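Local coordinates for protein nsp9 (Porcine coronavirus HKU15, PDB 5YM6) that binds nucleic acid, with an affinity that dimerization raises, and probably serves as an RNA-binding component of the coronavirus replication machinery, at residues 37-42 with 61-66; 27-32 with 99-104. All coordinates share one frame; numbering follows the deposited sequence.

Contact 1. Residues 37-42 with 61-66; sequences KILVAI and TVLNLD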
loop_
_atom_site.group_PDB
_atom_site.type_symbol
_atom_site.label_atom_id
_atom_site.label_comp_id
_atom_site.label_asym_id
_atom_site.label_seq_id
_atom_site.Cartn_x
_atom_site.Cartn_y
_atom_site.Cartn_z
ATOM N N LYS B 37 6.598 -12.335 -8.479
ATOM C CA LYS B 37 5.460 -11.442 -8.689
ATOM C C LYS B 37 4.139 -12.114 -8.335
ATOM O O LYS B 37 4.007 -13.342 -8.400
ATOM C CB LYS B 37 5.421 -10.935 -10.142
ATOM C CG LYS B 37 5.041 -11.963 -11.177
ATOM C CD LYS B 37 4.853 -11.297 -12.549
ATOM C CE LYS B 37 4.066 -12.194 -13.495
ATOM N NZ LYS B 37 4.842 -13.407 -13.916
ATOM N N ILE B 38 3.149 -11.301 -7.963
ATOM C CA ILE B 38 1.821 -11.820 -7.661
ATOM C C ILE B 38 0.769 -10.895 -8.289
ATOM O O ILE B 38 0.880 -9.678 -8.201
ATOM C CB ILE B 38 1.587 -11.959 -6.129
ATOM C CG1 ILE B 38 0.134 -12.346 -5.834
ATOM C CG2 ILE B 38 1.968 -10.690 -5.410
ATOM C CD1 ILE B 38 -0.098 -12.865 -4.398
ATOM N N LEU B 39 -0.221 -11.469 -8.960
ATOM C CA LEU B 39 -1.294 -10.653 -9.534
ATOM C C LEU B 39 -2.224 -10.184 -8.421
ATOM O O LEU B 39 -2.814 -11.000 -7.723
ATOM C CB LEU B 39 -2.071 -11.439 -10.587
ATOM C CG LEU B 39 -3.279 -10.698 -11.171
ATOM C CD1 LEU B 39 -2.773 -9.478 -11.888
ATOM C CD2 LEU B 39 -4.092 -11.601 -12.086
ATOM N N VAL B 40 -2.348 -8.872 -8.263
ATOM C CA VAL B 40 -3.133 -8.302 -7.160
ATOM C C VAL B 40 -4.457 -7.682 -7.594
ATOM O O VAL B 40 -5.466 -7.801 -6.892
ATOM C CB VAL B 40 -2.299 -7.245 -6.410
ATOM C CG1 VAL B 40 -3.165 -6.500 -5.382
ATOM C CG2 VAL B 40 -1.112 -7.931 -5.740
ATOM N N ALA B 41 -4.460 -7.021 -8.748
ATOM C CA ALA B 41 -5.664 -6.326 -9.217
ATOM C C ALA B 41 -5.699 -6.158 -10.725
ATOM O O ALA B 41 -4.663 -6.232 -11.397
ATOM C CB ALA B 41 -5.772 -4.950 -8.539
ATOM N N ILE B 42 -6.899 -5.911 -11.262
ATOM C CA ILE B 42 -7.026 -5.515 -12.657
ATOM C C ILE B 42 -7.926 -4.297 -12.739
ATOM O O ILE B 42 -8.741 -4.070 -11.837
ATOM C CB ILE B 42 -7.593 -6.639 -13.523
ATOM C CG1 ILE B 42 -9.003 -7.021 -13.058
ATOM C CG2 ILE B 42 -6.650 -7.849 -13.480
ATOM C CD1 ILE B 42 -9.771 -7.857 -14.054
ATOM N N THR B 61 -3.967 -20.481 -14.772
ATOM C CA THR B 61 -4.917 -20.553 -13.673
ATOM C C THR B 61 -5.971 -19.452 -13.739
ATOM O O THR B 61 -5.681 -18.316 -14.110
ATOM C CB THR B 61 -4.206 -20.468 -12.317
ATOM O OG1 THR B 61 -5.184 -20.332 -11.278
ATOM C CG2 THR B 61 -3.268 -19.274 -12.282
ATOM N N VAL B 62 -7.191 -19.814 -13.370
ATOM C CA VAL B 62 -8.302 -18.885 -13.346
ATOM C C VAL B 62 -8.526 -18.390 -11.918
ATOM O O VAL B 62 -8.711 -19.187 -10.990
ATOM C CB VAL B 62 -9.579 -19.539 -13.898
ATOM C CG1 VAL B 62 -10.743 -18.576 -13.831
ATOM C CG2 VAL B 62 -9.347 -20.001 -15.335
ATOM N N LEU B 63 -8.483 -17.072 -11.749
ATOM C CA LEU B 63 -8.656 -16.454 -10.438
ATOM C C LEU B 63 -9.958 -15.674 -10.355
ATOM O O LEU B 63 -10.335 -14.994 -11.309
ATOM C CB LEU B 63 -7.499 -15.517 -10.132
ATOM C CG LEU B 63 -6.109 -16.144 -10.204
ATOM C CD1 LEU B 63 -5.073 -15.089 -9.904
ATOM C CD2 LEU B 63 -6.020 -17.296 -9.218
ATOM N N ASN B 64 -10.630 -15.749 -9.212
ATOM C CA ASN B 64 -11.854 -14.979 -9.019
ATOM C C ASN B 64 -11.557 -13.538 -8.674
ATOM O O ASN B 64 -10.565 -13.244 -8.003
ATOM C CB ASN B 64 -12.715 -15.593 -7.916
ATOM C CG ASN B 64 -13.234 -16.957 -8.289
ATOM O OD1 ASN B 64 -13.676 -17.178 -9.420
ATOM N ND2 ASN B 64 -13.137 -17.897 -7.360
ATOM N N LEU B 65 -12.435 -12.647 -9.126
ATOM C CA LEU B 65 -12.341 -11.218 -8.818
ATOM C C LEU B 65 -13.313 -10.810 -7.713
ATOM O O LEU B 65 -14.453 -11.288 -7.681
ATOM C CB LEU B 65 -12.653 -10.394 -10.057
ATOM C CG LEU B 65 -11.790 -10.728 -11.267
ATOM C CD1 LEU B 65 -12.349 -10.056 -12.519
ATOM C CD2 LEU B 65 -10.366 -10.295 -10.978
ATOM N N ASP B 66 -12.875 -9.897 -6.848
ATOM C CA ASP B 66 -13.782 -9.188 -5.940
ATOM C C ASP B 66 -14.646 -8.217 -6.738
ATOM O O ASP B 66 -14.314 -7.900 -7.864
ATOM C CB ASP B 66 -12.986 -8.453 -4.857
ATOM C CG ASP B 66 -12.387 -9.398 -3.840
ATOM O OD1 ASP B 66 -12.877 -10.532 -3.748
ATOM O OD2 ASP B 66 -11.434 -9.008 -3.131
#

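Contact 2. Residues 27-32 with 99-104; sequences KSFYVT and IGHISE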
loop_
_atom_site.group_PDB
_atom_site.type_symbol
_atom_site.label_atom_id
_atom_site.label_comp_id
_atom_site.label_asym_id
_atom_site.label_seq_id
_atom_site.Cartn_x
_atom_site.Cartn_y
_atom_site.Cartn_z
ATOM N N LYS B 27 -6.029 -4.289 -17.894
ATOM C CA LYS B 27 -4.775 -3.838 -17.315
ATOM C C LYS B 27 -4.543 -4.560 -16.000
ATOM O O LYS B 27 -5.424 -4.565 -15.136
ATOM C CB LYS B 27 -4.797 -2.333 -17.090
ATOM C CG LYS B 27 -3.572 -1.800 -16.383
ATOM C CD LYS B 27 -3.564 -0.275 -16.420
ATOM C CE LYS B 27 -2.260 0.306 -15.920
ATOM N NZ LYS B 27 -2.366 1.792 -15.845
ATOM N N SER B 28 -3.374 -5.171 -15.843
ATOM C CA SER B 28 -3.104 -5.946 -14.634
ATOM C C SER B 28 -2.052 -5.299 -13.750
ATOM O O SER B 28 -1.083 -4.724 -14.241
ATOM C CB SER B 28 -2.673 -7.359 -15.013
ATOM O OG SER B 28 -1.590 -7.302 -15.935
ATOM N N PHE B 29 -2.237 -5.430 -12.437
ATOM C CA PHE B 29 -1.333 -4.849 -11.446
ATOM C C PHE B 29 -0.660 -5.967 -10.676
ATOM O O PHE B 29 -1.319 -6.758 -10.012
ATOM C CB PHE B 29 -2.087 -3.927 -10.484
ATOM C CG PHE B 29 -2.652 -2.699 -11.145
ATOM C CD1 PHE B 29 -3.792 -2.779 -11.938
ATOM C CD2 PHE B 29 -2.035 -1.476 -10.996
ATOM C CE1 PHE B 29 -4.302 -1.654 -12.550
ATOM C CE2 PHE B 29 -2.550 -0.347 -11.615
ATOM C CZ PHE B 29 -3.671 -0.441 -12.385
ATOM N N TYR B 30 0.658 -6.035 -10.787
ATOM C CA TYR B 30 1.427 -7.041 -10.079
ATOM C C TYR B 30 2.218 -6.390 -8.950
ATOM O O TYR B 30 2.730 -5.296 -9.110
ATOM C CB TYR B 30 2.393 -7.759 -11.024
ATOM C CG TYR B 30 1.732 -8.664 -12.038
ATOM C CD1 TYR B 30 1.346 -8.186 -13.281
ATOM C CD2 TYR B 30 1.524 -10.003 -11.749
ATOM C CE1 TYR B 30 0.751 -9.017 -14.205
ATOM C CE2 TYR B 30 0.935 -10.846 -12.665
ATOM C CZ TYR B 30 0.555 -10.345 -13.894
ATOM O OH TYR B 30 -0.033 -11.182 -14.799
ATOM N N VAL B 31 2.309 -7.072 -7.817
ATOM C CA VAL B 31 3.253 -6.662 -6.789
ATOM C C VAL B 31 4.447 -7.601 -6.874
ATOM O O VAL B 31 4.282 -8.818 -6.897
ATOM C CB VAL B 31 2.644 -6.686 -5.379
ATOM C CG1 VAL B 31 3.739 -6.456 -4.330
ATOM C CG2 VAL B 31 1.571 -5.605 -5.260
ATOM N N THR B 32 5.639 -7.022 -6.923
ATOM C CA THR B 32 6.865 -7.801 -6.933
ATOM C C THR B 32 7.589 -7.672 -5.602
ATOM O O THR B 32 7.580 -6.607 -4.981
ATOM C CB THR B 32 7.831 -7.355 -8.044
ATOM O OG1 THR B 32 8.302 -6.031 -7.761
ATOM C CG2 THR B 32 7.140 -7.363 -9.388
ATOM N N ILE B 99 -3.426 0.388 -4.257
ATOM C CA ILE B 99 -4.171 1.631 -4.040
ATOM C C ILE B 99 -3.225 2.833 -4.041
ATOM O O ILE B 99 -3.547 3.879 -4.609
ATOM C CB ILE B 99 -4.967 1.589 -2.727
ATOM C CG1 ILE B 99 -6.101 0.567 -2.845
ATOM C CG2 ILE B 99 -5.553 2.955 -2.392
ATOM C CD1 ILE B 99 -6.891 0.379 -1.574
ATOM N N GLY B 100 -2.058 2.678 -3.419
ATOM C CA GLY B 100 -1.071 3.744 -3.404
ATOM C C GLY B 100 -0.588 4.083 -4.804
ATOM O O GLY B 100 -0.416 5.254 -5.155
ATOM N N HIS B 101 -0.377 3.048 -5.608
ATOM C CA HIS B 101 0.137 3.225 -6.957
ATOM C C HIS B 101 -0.876 3.962 -7.822
ATOM O O HIS B 101 -0.528 4.915 -8.520
ATOM C CB HIS B 101 0.496 1.864 -7.569
ATOM C CG HIS B 101 1.143 1.954 -8.916
ATOM N ND1 HIS B 101 2.514 2.014 -9.078
ATOM C CD2 HIS B 101 0.617 1.976 -10.161
ATOM C CE1 HIS B 101 2.796 2.075 -10.369
ATOM N NE2 HIS B 101 1.663 2.059 -11.046
ATOM N N ILE B 102 -2.137 3.545 -7.742
ATOM C CA ILE B 102 -3.194 4.164 -8.526
ATOM C C ILE B 102 -3.403 5.617 -8.088
ATOM O O ILE B 102 -3.677 6.488 -8.910
ATOM C CB ILE B 102 -4.502 3.360 -8.416
ATOM C CG1 ILE B 102 -4.322 1.994 -9.093
ATOM C CG2 ILE B 102 -5.661 4.118 -9.041
ATOM C CD1 ILE B 102 -5.545 1.126 -9.076
ATOM N N SER B 103 -3.229 5.882 -6.796
ATOM C CA SER B 103 -3.326 7.254 -6.297
ATOM C C SER B 103 -2.257 8.176 -6.903
ATOM O O SER B 103 -2.571 9.282 -7.337
ATOM C CB SER B 103 -3.234 7.274 -4.771
ATOM O OG SER B 103 -4.347 6.608 -4.199
ATOM N N GLU B 104 -1.009 7.728 -6.959
ATOM C CA GLU B 104 0.051 8.571 -7.511
ATOM C C GLU B 104 -0.007 8.655 -9.040
ATOM O O GLU B 104 0.564 9.562 -9.647
ATOM C CB GLU B 104 1.425 8.076 -7.062
ATOM C CG GLU B 104 2.541 9.080 -7.323
ATOM C CD GLU B 104 3.428 9.289 -6.110
ATOM O OE1 GLU B 104 3.331 8.475 -5.166
ATOM O OE2 GLU B 104 4.197 10.281 -6.092
#

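Contact 1. Residues 37-42 with 61-66
L39 and L63 form the nearest CA pair of segments 37-42 and 61-66, 9.4 Å apart, in the nsp9 barrel-like antiparallel fold, with no hydrogen bond between the segments. Strand 36-44 is an interior strand of the sheet, separated by three others from the outermost strand 60-64, so the two meet across the barrel interior through side chains alone. A classic beta bulge interrupts the inner strand: V40 and A41 both face F29 on strand 23-33. The extra residue lets L39 and I42, three positions apart, both direct their CB atoms toward 61-66, whereas A41 turns its methyl away, onto L84 and F86. From the other segment L63 and L65, two apart, answer them. The first pair touches lightly, L39 CD2 lying 4.2 Å from L63 CD1. The second is tighter. I42 and L65 cross at about a right angle, and the end of the isoleucine reaches both branches of the leucine. Further hydrophobic cover comes from I87, which touches L39 and L65, and from L49 and V52, which also pack on L65. In I42 a chi1 of 62° sets CG1 over the backbone, flanked by N on one side and C on the other, and the chain then extends so that CD1 comes 3.7 Å from L65 CD1 and 4.0 Å from L65 CD2.

Contact 2. Residues 27-32 with 99-104
F29 places its ring CG anti to its carbonyl carbon (chi1 -66°), which carries the ring out from the sheet toward helix 92-105, where H101, its CG anti to the backbone N (chi1 -175°), leans in to meet it. Both CB atoms already point across the gap, although the backbones stay 9.4 Å apart at these two CA atoms. The adjacent ring atoms CE2 and CZ do the touching. H101 CD2 lies at the ring's edge, near its plane, 4.2 Å from F29 CE2, and the two side chains approach obliquely. I102 adds its longer branch, crossing the phenylalanine at about a right angle: its CG1 is 3.9 Å from F29 CE2, and its CD1 is 4.1 Å from F29 CZ. Helix residue V98 and T11 of strand 8-18 also touch F29, so the ring is wedged between the sheet and the C-terminal helix. The same helix faces the second subunit, where L6 of that chain packs on I102. No hydrogen bond joins the two segments, and the histidine meets the ring through a carbon. Apolar burial and van der Waals contact therefore hold helix and sheet together here, I102 touching both barrel wall and dimer partner.

How the contacts relate
Two contacts with centres 13 Å apart illustrate how a small barrel-like fold can share one pair of strands between different packing layers. Strands 23-33 and 36-44 follow each other in the chain and are antiparallel neighbours in the sheet; probable hydrogen bonds from F29 N to A41 O and from I38 N to V31 O tie contact 2 directly to contact 1. Along the sequence, contact 1 is nested inside the loop closed by contact 2. The first joins interior strand 36-44 to outermost strand 60-64, the second joins the sheet to C-terminal helix 92-105. Through that helix the core adjoins the second subunit, in a protein whose dimerization enhances nucleic acid binding.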